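Local coordinates for type IV pilin protein (Neisseria meningitidis, PDB 5V0M) that is a non-core minor pilin of type IV pili, probably acting in pilus-associated cell adhesion, at residues T68-N80 against A86-D98. Sequence-based numbering, arbitrary orientation.
Sequences TTNDGETCVVTLN and AASGTNQSCPGFD
V76-S88, bonded through V76 N to S88 O (2.9 Å) and its return bond, and T78-A86 are antiparallel hydrogen-bonded pairs, and V77 lies against A87 in the non-hydrogen-bonded pair between them, the strand axes running 4.7 Å apart at 158°. On the V77 side, the valine splits its work: CG1, anti to the backbone N, meets the F97 ring at CZ (3.8 Å) obliquely, while CG2 touches A87 CB. On the V76 side, a water donates to V76 O and, in one conformer of S88, also bonds its OG. Past the strand ends the ladder gives way to side-chain bonds and a disulfide. Q92, fully extended, brings its amide to the backbone of 72-74. Its OE1 accepts T74 N in the carbonyl plane (2.9 Å). T74 OG1 donates to the same OE1 at 2.7 Å, lying 27° off that plane. NE2 reaches G72 O (3.2 Å), so both ends of the amide are held and its flip is fixed. With its proton committed to Q92, T74 OG1 accepts an almost straight bond from T90 N (2.8 Å, 179°). Next door, C75 SG joins C94 SG, tying the C-terminal tail to the residue just ahead of strand 76-80. The loop closed by this bond, holding the 76-80/85-88 hairpin, probably corresponds to the disulfide-bounded region of type IV pilins. E73 OE2 takes C75 N and a salt bridge from R5, which also bonds S93 O. Strand 59-65 flanks 76-80 on its other edge, 85-88 ends the sheet, and helix 3-30 packs on the V77 face, with L16 on V77 and L9 on P95.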
ATOM      1  N   THR A  68      -3.746 -16.221  -2.765  1.00  6.77           N
ATOM      2  CA  THR A  68      -4.174 -17.299  -1.877  1.00  7.66           C
ATOM      3  C   THR A  68      -5.462 -16.943  -1.155  1.00  6.83           C
ATOM      4  O   THR A  68      -6.392 -17.747  -1.091  1.00  8.31           O
ATOM      5  CB  THR A  68      -3.079 -17.611  -0.875  1.00  7.54           C
ATOM      6  OG1 THR A  68      -1.938 -18.167  -1.558  1.00 11.08           O
ATOM      7  CG2 THR A  68      -3.549 -18.611   0.181  1.00 12.64           C
ATOM      8  N   THR A  69      -5.532 -15.735  -0.597  1.00  5.86           N
ATOM      9  CA  THR A  69      -6.672 -15.335   0.217  1.00  6.18           C
ATOM     10  C   THR A  69      -7.620 -14.397  -0.513  1.00  7.20           C
ATOM     11  O   THR A  69      -8.739 -14.163  -0.030  1.00  8.14           O
ATOM     12  CB  THR A  69      -6.171 -14.575   1.436  1.00  5.84           C
ATOM     13  OG1 THR A  69      -5.418 -13.462   0.963  1.00  7.10           O
ATOM     14  CG2 THR A  69      -5.330 -15.436   2.375  1.00  8.41           C
ATOM     15  N   ASN A  70      -7.183 -13.803  -1.618  1.00  6.42           N
ATOM     16  CA  ASN A  70      -7.904 -12.731  -2.284  1.00  6.64           C
ATOM     17  C   ASN A  70      -7.946 -12.968  -3.782  1.00  7.86           C
ATOM     18  O   ASN A  70      -7.864 -12.036  -4.571  1.00  8.65           O
ATOM     19  CB  ASN A  70      -7.244 -11.402  -1.956  1.00  6.90           C
ATOM     20  CG  ASN A  70      -8.197 -10.224  -2.025  1.00  6.39           C
ATOM     21  OD1 ASN A  70      -9.411 -10.372  -2.104  1.00  8.18           O
ATOM     22  ND2 ASN A  70      -7.630  -9.034  -1.989  1.00  8.62           N
ATOM     23  N   ASP A  71      -8.143 -14.212  -4.201  1.00  9.21           N
ATOM     24  CA  ASP A  71      -8.103 -14.529  -5.623  1.00 10.75           C
ATOM     25  C   ASP A  71      -9.277 -13.851  -6.311  1.00  9.50           C
ATOM     26  O   ASP A  71     -10.371 -13.737  -5.759  1.00 14.37           O
ATOM     27  CB  ASP A  71      -8.171 -16.047  -5.842  1.00 10.71           C
ATOM     28  CG  ASP A  71      -7.623 -16.478  -7.198  1.00 25.50           C
ATOM     29  OD1 ASP A  71      -7.935 -17.614  -7.602  1.00 19.82           O
ATOM     30  OD2 ASP A  71      -6.878 -15.714  -7.854  1.00 17.76           O
ATOM     31  N   GLY A  72      -9.047 -13.364  -7.514  1.00 12.72           N
ATOM     32  CA  GLY A  72     -10.037 -12.566  -8.187  1.00 13.58           C
ATOM     33  C   GLY A  72      -9.842 -11.063  -8.033  1.00 13.33           C
ATOM     34  O   GLY A  72     -10.253 -10.312  -8.926  1.00 24.95           O
ATOM     35  N   GLU A  73      -9.236 -10.599  -6.928  1.00  9.96           N
ATOM     36  CA  GLU A  73      -8.904  -9.176  -6.805  1.00 11.13           C
ATOM     37  C   GLU A  73      -7.728  -8.864  -7.707  1.00  9.35           C
ATOM     38  O   GLU A  73      -6.693  -9.530  -7.637  1.00  9.50           O
ATOM     39  CB  GLU A  73      -8.512  -8.823  -5.371  1.00  8.81           C
ATOM     40  CG  GLU A  73      -8.190  -7.350  -5.163  1.00  7.96           C
ATOM     41  CD  GLU A  73      -9.363  -6.466  -5.496  1.00 10.22           C
ATOM     42  OE1 GLU A  73     -10.369  -6.460  -4.745  1.00 12.63           O
ATOM     43  OE2 GLU A  73      -9.317  -5.811  -6.557  1.00  8.44           O
ATOM     44  N   THR A  74      -7.884  -7.836  -8.542  1.00  7.42           N
ATOM     45  CA  THR A  74      -6.787  -7.372  -9.375  1.00  8.45           C
ATOM     46  C   THR A  74      -6.323  -5.963  -9.051  1.00  7.80           C
ATOM     47  O   THR A  74      -5.344  -5.496  -9.644  1.00  8.16           O
ATOM     48  CB  THR A  74      -7.124  -7.463 -10.876  1.00  8.78           C
ATOM     49  OG1 THR A  74      -8.004  -6.409 -11.265  1.00  8.42           O
ATOM     50  CG2 THR A  74      -7.714  -8.814 -11.247  1.00 12.64           C
ATOM     51  N   CYS A  75      -6.984  -5.267  -8.151  1.00  5.78           N
ATOM     52  CA  CYS A  75      -6.601  -3.891  -7.882  1.00  6.00           C
ATOM     53  C   CYS A  75      -5.289  -3.823  -7.131  1.00  6.34           C
ATOM     54  O   CYS A  75      -5.117  -4.435  -6.067  1.00  8.70           O
ATOM     55  CB  CYS A  75      -7.686  -3.166  -7.102  1.00  6.90           C
ATOM     56  SG  CYS A  75      -9.169  -2.889  -8.125  1.00  8.76           S
ATOM     57  N   VAL A  76      -4.372  -3.043  -7.674  1.00  5.96           N
ATOM     58  CA  VAL A  76      -3.109  -2.728  -7.026  1.00  7.73           C
ATOM     59  C   VAL A  76      -3.214  -1.319  -6.485  1.00  7.73           C
ATOM     60  O   VAL A  76      -3.565  -0.391  -7.226  1.00  8.50           O
ATOM     61  CB  VAL A  76      -1.957  -2.838  -8.031  1.00  7.53           C
ATOM     62  CG1 VAL A  76      -0.647  -2.409  -7.408  1.00  8.38           C
ATOM     63  CG2 VAL A  76      -1.844  -4.266  -8.549  1.00  8.31           C
ATOM     64  N   VAL A  77      -2.886  -1.135  -5.216  1.00  5.89           N
ATOM     65  CA  VAL A  77      -3.068   0.141  -4.542  1.00  6.36           C
ATOM     66  C   VAL A  77      -1.694   0.703  -4.221  1.00  7.23           C
ATOM     67  O   VAL A  77      -0.824  -0.021  -3.715  1.00  9.05           O
ATOM     68  CB  VAL A  77      -3.915  -0.024  -3.271  1.00  7.47           C
ATOM     69  CG1 VAL A  77      -4.227   1.342  -2.627  1.00  9.64           C
ATOM     70  CG2 VAL A  77      -5.202  -0.839  -3.547  1.00  7.90           C
ATOM     71  N   THR A  78      -1.484   1.988  -4.501  1.00  7.24           N
ATOM     72  CA  THR A  78      -0.206   2.655  -4.227  1.00  6.60           C
ATOM     73  C   THR A  78      -0.415   3.876  -3.346  1.00  7.62           C
ATOM     74  O   THR A  78      -1.455   4.526  -3.387  1.00  8.09           O
ATOM     75  CB  THR A  78       0.513   3.083  -5.499  1.00  7.94           C
ATOM     76  OG1 THR A  78      -0.320   3.966  -6.265  1.00 11.24           O
ATOM     77  CG2 THR A  78       0.871   1.874  -6.336  1.00 10.72           C
ATOM     78  N   LEU A  79       0.596   4.207  -2.557  1.00  7.72           N
ATOM     79  CA  LEU A  79       0.547   5.379  -1.691  1.00  6.56           C
ATOM     80  C   LEU A  79       1.955   5.933  -1.615  1.00  9.22           C
ATOM     81  O   LEU A  79       2.887   5.189  -1.296  1.00 10.04           O
ATOM     82  CB  LEU A  79       0.091   5.027  -0.280  1.00  5.98           C
ATOM     83  CG  LEU A  79       0.210   6.134   0.764  1.00  8.79           C
ATOM     84  CD1 LEU A  79      -0.689   7.337   0.420  1.00 10.76           C
ATOM     85  CD2 LEU A  79      -0.141   5.633   2.131  1.00  9.12           C
ATOM     86  N   ASN A  80       2.129   7.212  -1.910  1.00  7.18           N
ATOM     87  CA  ASN A  80       3.461   7.789  -1.864  1.00  8.50           C
ATOM     88  C   ASN A  80       3.581   8.752  -0.694  1.00  8.63           C
ATOM     89  O   ASN A  80       2.627   9.002   0.041  1.00 10.76           O
ATOM     90  CB  ASN A  80       3.864   8.399  -3.215  1.00  9.70           C
ATOM     91  CG  ASN A  80       3.026   9.609  -3.616  1.00  9.15           C
ATOM     92  OD1 ASN A  80       2.446  10.307  -2.777  1.00 11.54           O
ATOM     93  ND2 ASN A  80       2.976   9.865  -4.925  1.00 13.28           N
ATOM     94  N   ALA A  86      -3.834   5.736  -4.781  1.00  9.47           N
ATOM     95  CA  ALA A  86      -4.475   5.443  -6.047  1.00  8.13           C
ATOM     96  C   ALA A  86      -4.590   3.938  -6.189  1.00 11.38           C
ATOM     97  O   ALA A  86      -3.815   3.189  -5.588  1.00 10.49           O
ATOM     98  CB  ALA A  86      -3.704   5.986  -7.245  1.00  8.95           C
ATOM     99  N   ALA A  87      -5.561   3.490  -6.971  1.00  7.77           N
ATOM    100  CA  ALA A  87      -5.694   2.076  -7.271  1.00  7.39           C
ATOM    101  C   ALA A  87      -6.062   1.897  -8.732  1.00 10.45           C
ATOM    102  O   ALA A  87      -6.739   2.736  -9.327  1.00  9.55           O
ATOM    103  CB  ALA A  87      -6.743   1.425  -6.369  1.00 11.01           C
ATOM    104  N   SER A  88      -5.605   0.796  -9.318  0.63  8.13           N
ATOM    105  CA  SER A  88      -6.027   0.417 -10.657  0.63  7.76           C
ATOM    106  C   SER A  88      -6.096  -1.096 -10.737  0.63  9.44           C
ATOM    107  O   SER A  88      -5.276  -1.804 -10.145  0.63  8.67           O
ATOM    108  CB  SER A  88      -5.073   0.962 -11.729  0.63 11.18           C
ATOM    109  OG  SER A  88      -3.806   0.339 -11.633  0.63 14.51           O
ATOM    110  N   GLY A  89      -7.100  -1.578 -11.462  1.00  7.73           N
ATOM    111  CA  GLY A  89      -7.322  -2.991 -11.655  1.00  6.38           C
ATOM    112  C   GLY A  89      -7.270  -3.362 -13.131  1.00 12.89           C
ATOM    113  O   GLY A  89      -7.018  -2.520 -13.998  1.00 15.24           O
ATOM    114  N   THR A  90      -7.498  -4.648 -13.399  1.00  9.58           N
ATOM    115  CA  THR A  90      -7.509  -5.198 -14.755  1.00 10.44           C
ATOM    116  C   THR A  90      -8.944  -5.560 -15.119  1.00 16.05           C
ATOM    117  O   THR A  90      -9.457  -6.576 -14.642  1.00 15.46           O
ATOM    118  CB  THR A  90      -6.657  -6.462 -14.824  1.00 13.95           C
ATOM    119  OG1 THR A  90      -5.327  -6.201 -14.375  1.00 14.31           O
ATOM    120  CG2 THR A  90      -6.604  -6.974 -16.250  1.00 14.92           C
ATOM    121  N   ASN A  91      -9.512  -4.793 -16.058  1.00 29.67           N
ATOM    122  CA  ASN A  91     -10.951  -4.612 -16.243  1.00 44.03           C
ATOM    123  C   ASN A  91     -11.703  -4.962 -14.966  1.00 35.35           C
ATOM    124  O   ASN A  91     -12.409  -5.981 -14.879  1.00 29.60           O
ATOM    125  CB  ASN A  91     -11.536  -5.286 -17.500  1.00 42.96           C
ATOM    126  CG  ASN A  91     -10.544  -6.166 -18.245  1.00 36.09           C
ATOM    127  OD1 ASN A  91     -10.703  -7.390 -18.306  1.00 38.77           O
ATOM    128  ND2 ASN A  91      -9.562  -5.539 -18.875  1.00 25.91           N
ATOM    129  N   GLN A  92     -11.526  -4.098 -13.972  1.00 21.51           N
ATOM    130  CA  GLN A  92     -12.176  -4.248 -12.677  1.00 12.99           C
ATOM    131  C   GLN A  92     -12.079  -2.914 -11.955  1.00 13.05           C
ATOM    132  O   GLN A  92     -10.973  -2.400 -11.735  1.00 16.01           O
ATOM    133  CB  GLN A  92     -11.469  -5.312 -11.871  1.00 11.54           C
ATOM    134  CG  GLN A  92     -12.198  -5.687 -10.612  1.00  9.65           C
ATOM    135  CD  GLN A  92     -11.463  -6.787  -9.858  1.00 10.92           C
ATOM    136  OE1 GLN A  92     -10.235  -6.782  -9.761  1.00  9.93           O
ATOM    137  NE2 GLN A  92     -12.207  -7.765  -9.364  1.00 13.06           N
ATOM    138  N   SER A  93     -13.207  -2.349 -11.559  1.00  6.86           N
ATOM    139  CA  SER A  93     -13.195  -1.137 -10.768  1.00  9.10           C
ATOM    140  C   SER A  93     -12.686  -1.437  -9.369  1.00  7.49           C
ATOM    141  O   SER A  93     -12.804  -2.561  -8.872  1.00  9.56           O
ATOM    142  CB  SER A  93     -14.608  -0.577 -10.641  1.00 11.72           C
ATOM    143  OG  SER A  93     -15.083  -0.119 -11.894  1.00 16.65           O
ATOM    144  N   CYS A  94     -12.177  -0.414  -8.699  1.00  6.12           N
ATOM    145  CA  CYS A  94     -11.582  -0.570  -7.379  1.00  7.24           C
ATOM    146  C   CYS A  94     -12.419   0.235  -6.399  1.00  7.64           C
ATOM    147  O   CYS A  94     -12.166   1.431  -6.185  1.00  7.87           O
ATOM    148  CB  CYS A  94     -10.127  -0.098  -7.378  1.00  6.63           C
ATOM    149  SG  CYS A  94      -9.095  -0.914  -8.604  1.00  8.67           S
ATOM    150  N   PRO A  95     -13.425  -0.374  -5.778  1.00  8.24           N
ATOM    151  CA  PRO A  95     -14.335   0.404  -4.936  1.00  8.50           C
ATOM    152  C   PRO A  95     -13.617   1.037  -3.752  1.00 12.29           C
ATOM    153  O   PRO A  95     -12.812   0.396  -3.069  1.00 11.47           O
ATOM    154  CB  PRO A  95     -15.386  -0.632  -4.496  1.00 11.20           C
ATOM    155  CG  PRO A  95     -14.752  -1.927  -4.660  1.00 12.65           C
ATOM    156  CD  PRO A  95     -13.783  -1.797  -5.815  1.00  8.80           C
ATOM    157  N   GLY A  96     -13.919   2.313  -3.514  1.00 11.52           N
ATOM    158  CA  GLY A  96     -13.241   3.121  -2.537  1.00 10.11           C
ATOM    159  C   GLY A  96     -12.134   3.966  -3.122  1.00 10.07           C
ATOM    160  O   GLY A  96     -11.659   4.890  -2.463  1.00 14.01           O
ATOM    161  N   PHE A  97     -11.710   3.646  -4.345  1.00 10.34           N
ATOM    162  CA  PHE A  97     -10.658   4.355  -5.050  1.00  9.89           C
ATOM    163  C   PHE A  97     -11.115   4.856  -6.410  1.00 11.49           C
ATOM    164  O   PHE A  97     -10.274   5.272  -7.219  1.00 10.37           O
ATOM    165  CB  PHE A  97      -9.426   3.446  -5.207  1.00 10.96           C
ATOM    166  CG  PHE A  97      -8.807   3.024  -3.888  1.00  8.53           C
ATOM    167  CD1 PHE A  97      -7.892   3.814  -3.213  1.00 10.36           C
ATOM    168  CD2 PHE A  97      -9.175   1.816  -3.324  1.00 10.84           C
ATOM    169  CE1 PHE A  97      -7.354   3.390  -1.999  1.00 12.22           C
ATOM    170  CE2 PHE A  97      -8.630   1.391  -2.125  1.00 15.10           C
ATOM    171  CZ  PHE A  97      -7.728   2.183  -1.462  1.00 14.51           C
ATOM    172  N   ASP A  98     -12.412   4.813  -6.691  1.00 10.22           N
ATOM    173  CA  ASP A  98     -12.930   5.206  -8.002  1.00 10.77           C
ATOM    174  C   ASP A  98     -14.047   6.237  -7.880  1.00 11.39           C
ATOM    175  O   ASP A  98     -14.353   6.762  -6.793  1.00 13.82           O
ATOM    176  CB  ASP A  98     -13.391   3.968  -8.772  1.00 13.15           C
ATOM    177  CG  ASP A  98     -14.599   3.286  -8.143  1.00 11.47           C
ATOM    178  OD1 ASP A  98     -14.928   3.558  -6.986  1.00 14.45           O
ATOM    179  OD2 ASP A  98     -15.242   2.463  -8.841  1.00 21.63           O
ATOM    180  OXT ASP A  98     -14.662   6.571  -8.889  1.00 12.55           O
TER
HETATM  181  O   HOH W   1      -4.229  -5.105 -12.060  1.00 17.95           O
HETATM  182  O   HOH W   2      -2.089   0.728  -9.260  1.00 21.94           O